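Local coordinates for protein shikimate dehydrogenase (Thermotoga maritima, PDB 3U62) that catalyses the reversible NADPH-linked reduction of 3-dehydroshikimate to shikimate, a step in chorismate biosynthesis, at residues H62-M67 / A119-I124; E74-Q77 / A81-C84; V138-E143 / T174-K179. All coordinates share one frame; numbering follows the deposited sequence.

In the fold
Along the chain, contact 2 (74-77 / 81-84) is nested inside the loop closed by contact 1 (62-67 / 119-124), and contact 3 (138-143 / 174-179) follows. Contacts 1 and 2 touch, their centres about 7 Å apart: the backbone of Lys63 pairs with Val82, and Met67 packs on Ala76 and Ala81. Contact 2 lies within the substrate-binding domain, beside the mixed sheet; contact 1 reaches from there to helix 118-129 of the nucleotide-binding domain. Contact 3 joins loops following two strands of the parallel sheet, its centre about 14 Å from that of contact 1 and 21 Å from that of contact 2. Together they sample the predicted shikimate site, the interdomain cleft and the predicted NADP(+) site.

Contact 1: residues H62-M67 / A119-I124; sequences HKERVM and AARAVI. With SO4 (sulfate ion), chain C.
Lys63 CE and the backbone N of Ala119 make the closest approach here, 3.7 Å, yet no hydrogen bond runs directly between 62-67 and 119-124. The polar link is a sulfate ion (chain C) with a single water, and the Lys63 side chain can be traced along the ion atom by atom. Its CB lies 3.3 Å from sulfate O4, and CG is 3.4 Å from the same O4. CD stands farther off. Bends at chi3 (-65°) and chi4 (-60°) then fold the chain back, so that CE comes near O3 and NZ donates twice, to O4 at 2.9 Å and to O3 at 3.1 Å. NZ also lies against a water, at a rather short distance, and that water accepts from Ala119 N and donates to O3. Backbone amides complete the grip: Lys63 N bonds O4, Gly118 N adds a bond from the nucleotide-binding side, and Glu64 N reaches O2 along a nearly straight N-H...O line of 169°.

A second, non-bonded touch lies beside the ion. Glu64 CB meets Arg121 NH2 obliquely at 3.8 Å, while the Glu64 carboxylate swings off: its OE1 remains 6.0 Å from Arg121 NH2, and no salt bridge forms. The guanidinium is committed instead to backbone carbonyls at the end of helix 74-79, with NE bonded to Ile79 O and NH2 to Lys80 O.

Lys63 is the predicted proton acceptor, and its side chain touches that of Asp94, a predicted shikimate ligand; Ala119 belongs to the predicted NADP(+) site near the start of helix 118-129. The geometry is consistent with the interdomain catalytic cleft of shikimate dehydrogenases, here holding an anion between the loop carrying the predicted proton acceptor and the predicted NADP(+)-binding glycine-rich turn.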
# COMPACT_ATOMS: atom_id res chain seq x y z
N HIS A 62 -6.91 4.37 -8.58
CA HIS A 62 -8.31 4.60 -8.25
C HIS A 62 -8.66 4.76 -6.77
O HIS A 62 -9.83 4.94 -6.43
CB HIS A 62 -9.17 3.48 -8.84
CG HIS A 62 -9.15 3.41 -10.33
ND1 HIS A 62 -9.37 2.25 -11.03
CD2 HIS A 62 -8.93 4.38 -11.26
CE1 HIS A 62 -9.30 2.50 -12.33
NE2 HIS A 62 -9.02 3.78 -12.49
N LYS A 63 -7.66 4.70 -5.89
CA LYS A 63 -7.92 4.77 -4.45
C LYS A 63 -8.55 6.09 -4.01
O LYS A 63 -9.51 6.09 -3.24
CB LYS A 63 -6.65 4.48 -3.63
CG LYS A 63 -6.14 3.04 -3.77
CD LYS A 63 -5.04 2.71 -2.77
CE LYS A 63 -3.77 3.53 -3.00
NZ LYS A 63 -3.17 3.31 -4.35
N GLU A 64 -8.02 7.20 -4.50
CA GLU A 64 -8.61 8.52 -4.25
C GLU A 64 -9.90 8.68 -5.06
O GLU A 64 -10.89 9.21 -4.56
CB GLU A 64 -7.61 9.64 -4.58
CG GLU A 64 -8.00 11.03 -4.05
CD GLU A 64 -9.04 11.74 -4.91
OE1 GLU A 64 -9.00 11.59 -6.16
OE2 GLU A 64 -9.89 12.46 -4.35
N ARG A 65 -9.86 8.22 -6.31
CA ARG A 65 -10.96 8.40 -7.26
C ARG A 65 -12.28 7.78 -6.78
O ARG A 65 -13.35 8.36 -6.98
CB ARG A 65 -10.57 7.79 -8.61
CG ARG A 65 -11.21 8.45 -9.82
CD ARG A 65 -10.88 7.69 -11.10
NE ARG A 65 -9.44 7.49 -11.28
CZ ARG A 65 -8.63 8.33 -11.91
NH1 ARG A 65 -9.10 9.46 -12.43
NH2 ARG A 65 -7.34 8.05 -12.01
N VAL A 66 -12.19 6.61 -6.15
CA VAL A 66 -13.38 5.85 -5.74
C VAL A 66 -14.13 6.48 -4.56
O VAL A 66 -15.29 6.14 -4.30
CB VAL A 66 -13.03 4.36 -5.45
CG1 VAL A 66 -12.29 4.21 -4.12
CG2 VAL A 66 -14.27 3.47 -5.49
N MET A 67 -13.47 7.41 -3.86
CA MET A 67 -14.04 8.06 -2.68
C MET A 67 -15.35 8.79 -2.94
O MET A 67 -16.23 8.82 -2.08
CB MET A 67 -13.03 9.04 -2.07
CG MET A 67 -11.77 8.39 -1.55
SD MET A 67 -10.75 9.57 -0.68
CE MET A 67 -11.67 9.73 0.87
N ALA A 119 -0.85 5.39 -1.60
CA ALA A 119 0.04 4.51 -0.84
C ALA A 119 0.90 5.30 0.13
O ALA A 119 1.04 4.92 1.30
CB ALA A 119 0.91 3.69 -1.79
N ALA A 120 1.46 6.41 -0.35
CA ALA A 120 2.28 7.30 0.48
C ALA A 120 1.48 7.87 1.65
O ALA A 120 1.96 7.87 2.78
CB ALA A 120 2.85 8.42 -0.35
N ARG A 121 0.27 8.34 1.36
CA ARG A 121 -0.58 8.95 2.38
C ARG A 121 -0.99 7.94 3.45
O ARG A 121 -1.15 8.30 4.62
CB ARG A 121 -1.79 9.64 1.74
CG ARG A 121 -1.41 10.80 0.82
CD ARG A 121 -2.61 11.66 0.42
NE ARG A 121 -3.59 10.94 -0.39
CZ ARG A 121 -3.58 10.87 -1.72
NH1 ARG A 121 -2.63 11.48 -2.42
NH2 ARG A 121 -4.52 10.18 -2.35
N ALA A 122 -1.16 6.68 3.05
CA ALA A 122 -1.41 5.59 4.00
C ALA A 122 -0.19 5.34 4.89
O ALA A 122 -0.33 5.15 6.10
CB ALA A 122 -1.81 4.32 3.26
N VAL A 123 0.99 5.34 4.28
CA VAL A 123 2.25 5.15 5.01
C VAL A 123 2.47 6.30 6.01
O VAL A 123 2.80 6.05 7.17
CB VAL A 123 3.46 5.00 4.05
CG1 VAL A 123 4.78 5.16 4.78
CG2 VAL A 123 3.40 3.65 3.34
N ILE A 124 2.26 7.54 5.56
CA ILE A 124 2.40 8.71 6.42
C ILE A 124 1.45 8.64 7.61
O ILE A 124 1.85 8.87 8.75
CB ILE A 124 2.21 10.04 5.64
CG1 ILE A 124 3.29 10.20 4.57
CG2 ILE A 124 2.25 11.24 6.60
CD1 ILE A 124 2.89 11.12 3.42
S SO4 C . -4.20 6.26 -6.11
O1 SO4 C . -3.50 6.64 -7.33
O2 SO4 C . -5.32 7.18 -5.88
O3 SO4 C . -3.28 6.31 -4.98
O4 SO4 C . -4.71 4.89 -6.26
O HOH W 1 -1.03 4.68 -4.50

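Contact 2: residues E74-Q77 / A81-C84; sequences EDAQ and AVNC
Ala76 and Ala81 join helix 74-79 to the extended chain that follows it in the substrate-binding domain, leading into the antiparallel hairpin 84-86 / 89-91. A classic beta bulge marks the entry to that hairpin, with Asn83 and Cys84 both facing Tyr91. The tight part of the contact is small and buried. Ala81 N donates to Ala76 O over 3.2 Å, with an N-H...O angle of 154°. The donor lies in the carbonyl plane, and the C=O...N angle of 153° places it only moderately off the line of the carbonyl. The donor is five residues after the acceptor, one more than in a regular alpha-helical bond, and the CA atoms of Ala76 and Ala81 lie 5.5 Å apart where the chain leaves the helix.

Ala76 CB points at the returning chain and rests on both its backbone and a valine branch, lying 3.7 Å from Ala81 O. Ala81 CB points the other way, toward Lys63 and Gly118, so one residue pairs with the helix through its backbone and borders the predicted active site through its methyl.

The loose side is the outer surface of the helix. Glu74 and Gln77 are exposed, and the CB of Gln77 is directed away from 81-84. Asp75 sits at the margin, where its carboxylate is held by Ser73 OG and Trp95 NE1. On the inner side, Asn83, a predicted shikimate ligand, accepts from Thr93 N through OD1. Val82 settles the apolar packing: with CG1 anti to the backbone N (chi1 165°), CG2 is the branch facing the helix, and it meets Ala76 CB at 3.8 Å.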
# COMPACT_ATOMS: atom_id res chain seq x y z
N GLU A 74 -13.52 7.85 8.58
CA GLU A 74 -12.77 9.03 9.03
C GLU A 74 -11.29 8.95 8.65
O GLU A 74 -10.71 9.94 8.20
CB GLU A 74 -12.92 9.22 10.54
CG GLU A 74 -12.41 10.55 11.07
CD GLU A 74 -12.51 10.67 12.58
OE1 GLU A 74 -12.75 9.64 13.26
OE2 GLU A 74 -12.34 11.79 13.10
N ASP A 75 -10.69 7.77 8.83
CA ASP A 75 -9.28 7.57 8.49
C ASP A 75 -9.04 7.57 6.98
O ASP A 75 -8.03 8.09 6.52
CB ASP A 75 -8.72 6.30 9.14
CG ASP A 75 -9.54 5.06 8.83
OD1 ASP A 75 -10.73 5.01 9.22
OD2 ASP A 75 -8.99 4.13 8.20
N ALA A 76 -9.98 7.00 6.22
CA ALA A 76 -9.92 7.04 4.76
C ALA A 76 -10.00 8.48 4.24
O ALA A 76 -9.35 8.83 3.26
CB ALA A 76 -11.02 6.19 4.15
N GLN A 77 -10.80 9.30 4.92
CA GLN A 77 -10.91 10.72 4.61
C GLN A 77 -9.60 11.46 4.86
O GLN A 77 -9.16 12.26 4.04
CB GLN A 77 -12.03 11.37 5.42
CG GLN A 77 -13.44 11.02 4.96
CD GLN A 77 -14.52 11.47 5.94
OE1 GLN A 77 -14.36 11.37 7.15
NE2 GLN A 77 -15.63 11.96 5.40
N ALA A 81 -7.76 8.28 0.51
CA ALA A 81 -7.65 7.05 -0.27
C ALA A 81 -8.50 5.94 0.33
O ALA A 81 -8.51 5.73 1.54
CB ALA A 81 -6.19 6.61 -0.36
N VAL A 82 -9.23 5.25 -0.54
CA VAL A 82 -10.02 4.08 -0.16
C VAL A 82 -9.51 2.88 -0.95
O VAL A 82 -9.49 2.91 -2.18
CB VAL A 82 -11.53 4.31 -0.42
CG1 VAL A 82 -12.30 2.99 -0.38
CG2 VAL A 82 -12.11 5.30 0.58
N ASN A 83 -9.09 1.83 -0.25
CA ASN A 83 -8.64 0.61 -0.91
C ASN A 83 -9.53 -0.60 -0.62
O ASN A 83 -9.30 -1.68 -1.16
CB ASN A 83 -7.18 0.28 -0.54
CG ASN A 83 -7.04 -0.30 0.85
OD1 ASN A 83 -7.61 0.21 1.81
ND2 ASN A 83 -6.28 -1.39 0.96
N CYS A 84 -10.53 -0.41 0.24
CA CYS A 84 -11.45 -1.48 0.59
C CYS A 84 -12.87 -0.93 0.70
O CYS A 84 -13.14 -0.04 1.51
CB CYS A 84 -11.03 -2.15 1.90
SG CYS A 84 -12.10 -3.52 2.43

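Contact 3: residues V138-E143 / T174-K179; sequences VNRTIE and TSVGMK. With SO4 (sulfate ion), chain E; SO4 (sulfate ion), chain D.
The Arg140 guanidinium carries Thr174 CG2 over one face, 3.6 Å from NH2, and two sulfate oxygens at its edge, near its plane. Val176 CG2 approaches obliquely, 3.5 Å from NH1. The bonds from NE and NH2 to two different ions restrict the rotation of the flat group. NE donates to O3 of sulfate E at 2.9 Å, almost perfectly straight at 176°. NH2 turns to the other ion and donates to O3 of sulfate D at 2.9 Å, with an angle of 159°; its bond to O1 of sulfate E is weak. A bend at chi3 (-64°) brings NE back to the O3 of sulfate E that Arg140 N already holds.

Each sulfate is further gripped by its own segment. O2 of sulfate E accepts from Asn139 ND2 at 2.9 Å, and from both the backbone N and OG1 of Thr141. That OG1 is also the N-cap group of helix 142-146, weakly bonded to Arg144 N. Sulfate D is held by Ser175, whose backbone N donates to O3 and whose OG donates to O4 at 2.6 Å. Arg140 therefore bridges two anions as well as two segments.

The loop 174-179 is kept in shape by an ST turn, in which Val176 N donates to Thr174 OG1 at 3.1 Å. The same OG1 accepts from Asn172 ND2. A type II turn follows, from Ser175 to Met178.

Both loops follow strands of the parallel sheet, 135-139 and 169-172. The Asn-Arg-Thr sequence at the end of the second strand of a Rossmann fold, predicted here to bind NADP(+), is consistent with a pocket for the 2'-phosphate, whose place sulfate E probably takes.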
# COMPACT_ATOMS: atom_id res chain seq x y z
N VAL A 138 9.46 12.74 -0.53
CA VAL A 138 10.17 13.02 -1.77
C VAL A 138 9.31 12.49 -2.91
O VAL A 138 9.10 11.28 -3.02
CB VAL A 138 11.57 12.36 -1.80
CG1 VAL A 138 12.29 12.67 -3.10
CG2 VAL A 138 12.40 12.83 -0.62
N ASN A 139 8.78 13.38 -3.74
CA ASN A 139 7.87 12.97 -4.80
C ASN A 139 8.12 13.63 -6.16
O ASN A 139 8.99 14.50 -6.29
CB ASN A 139 6.41 13.12 -4.36
CG ASN A 139 5.88 14.53 -4.54
OD1 ASN A 139 6.47 15.50 -4.06
ND2 ASN A 139 4.75 14.65 -5.23
N ARG A 140 7.35 13.21 -7.15
CA ARG A 140 7.59 13.58 -8.54
C ARG A 140 6.63 14.64 -9.07
O ARG A 140 7.06 15.55 -9.79
CB ARG A 140 7.53 12.34 -9.44
CG ARG A 140 8.63 11.32 -9.16
CD ARG A 140 8.28 9.94 -9.73
NE ARG A 140 7.10 9.36 -9.09
CZ ARG A 140 6.54 8.20 -9.43
NH1 ARG A 140 7.05 7.47 -10.41
NH2 ARG A 140 5.47 7.77 -8.78
N THR A 141 5.35 14.55 -8.71
CA THR A 141 4.32 15.40 -9.31
C THR A 141 3.85 16.52 -8.39
O THR A 141 3.68 16.32 -7.18
CB THR A 141 3.10 14.59 -9.79
OG1 THR A 141 2.40 14.05 -8.66
CG2 THR A 141 3.52 13.44 -10.70
N ILE A 142 3.63 17.70 -8.98
CA ILE A 142 3.18 18.88 -8.25
C ILE A 142 1.78 18.67 -7.67
O ILE A 142 1.51 19.02 -6.52
CB ILE A 142 3.21 20.14 -9.14
CG1 ILE A 142 4.65 20.43 -9.59
CG2 ILE A 142 2.64 21.35 -8.39
CD1 ILE A 142 4.77 21.43 -10.72
N GLU A 143 0.90 18.08 -8.48
CA GLU A 143 -0.48 17.81 -8.08
C GLU A 143 -0.55 17.00 -6.78
O GLU A 143 -1.27 17.38 -5.85
CB GLU A 143 -1.22 17.11 -9.23
CG GLU A 143 -2.63 16.67 -8.93
CD GLU A 143 -2.69 15.25 -8.41
OE1 GLU A 143 -3.04 15.06 -7.22
OE2 GLU A 143 -2.38 14.31 -9.18
N THR A 174 6.04 4.25 -4.32
CA THR A 174 5.76 4.40 -5.75
C THR A 174 5.81 3.06 -6.47
O THR A 174 6.13 2.03 -5.86
CB THR A 174 6.78 5.35 -6.44
OG1 THR A 174 8.06 4.72 -6.51
CG2 THR A 174 6.90 6.67 -5.68
N SER A 175 5.51 3.08 -7.76
CA SER A 175 5.63 1.90 -8.61
C SER A 175 7.04 1.75 -9.19
O SER A 175 7.30 0.80 -9.94
CB SER A 175 4.59 1.93 -9.73
OG SER A 175 3.28 1.72 -9.22
N VAL A 176 7.94 2.67 -8.85
CA VAL A 176 9.34 2.58 -9.29
C VAL A 176 9.99 1.36 -8.65
O VAL A 176 10.14 1.28 -7.43
CB VAL A 176 10.15 3.86 -8.94
CG1 VAL A 176 11.61 3.71 -9.36
CG2 VAL A 176 9.54 5.09 -9.61
N GLY A 177 10.39 0.40 -9.50
CA GLY A 177 10.95 -0.86 -9.04
C GLY A 177 10.17 -2.07 -9.53
O GLY A 177 10.71 -3.18 -9.57
N MET A 178 8.91 -1.85 -9.89
CA MET A 178 8.04 -2.92 -10.38
C MET A 178 8.55 -3.53 -11.68
O MET A 178 8.42 -4.74 -11.90
CB MET A 178 6.60 -2.42 -10.56
CG MET A 178 5.88 -2.14 -9.25
SD MET A 178 4.08 -2.12 -9.43
CE MET A 178 3.73 -3.86 -9.63
N LYS A 179 9.12 -2.69 -12.54
CA LYS A 179 9.69 -3.15 -13.81
C LYS A 179 11.22 -3.11 -13.78
O LYS A 179 11.88 -3.05 -14.82
CB LYS A 179 9.13 -2.31 -14.97
CG LYS A 179 7.62 -2.46 -15.16
CD LYS A 179 7.10 -1.55 -16.26
CE LYS A 179 5.60 -1.72 -16.44
NZ LYS A 179 5.05 -0.83 -17.50
S SO4 E . 4.46 10.96 -7.04
O1 SO4 E . 4.13 10.50 -8.38
O2 SO4 E . 4.15 12.38 -6.91
O3 SO4 E . 5.89 10.76 -6.80
O4 SO4 E . 3.69 10.19 -6.06
S SO4 D . 2.58 5.05 -8.73
O1 SO4 D . 1.99 4.93 -10.06
O2 SO4 D . 1.99 6.19 -8.03
O3 SO4 D . 4.02 5.26 -8.86
O4 SO4 D . 2.32 3.83 -7.97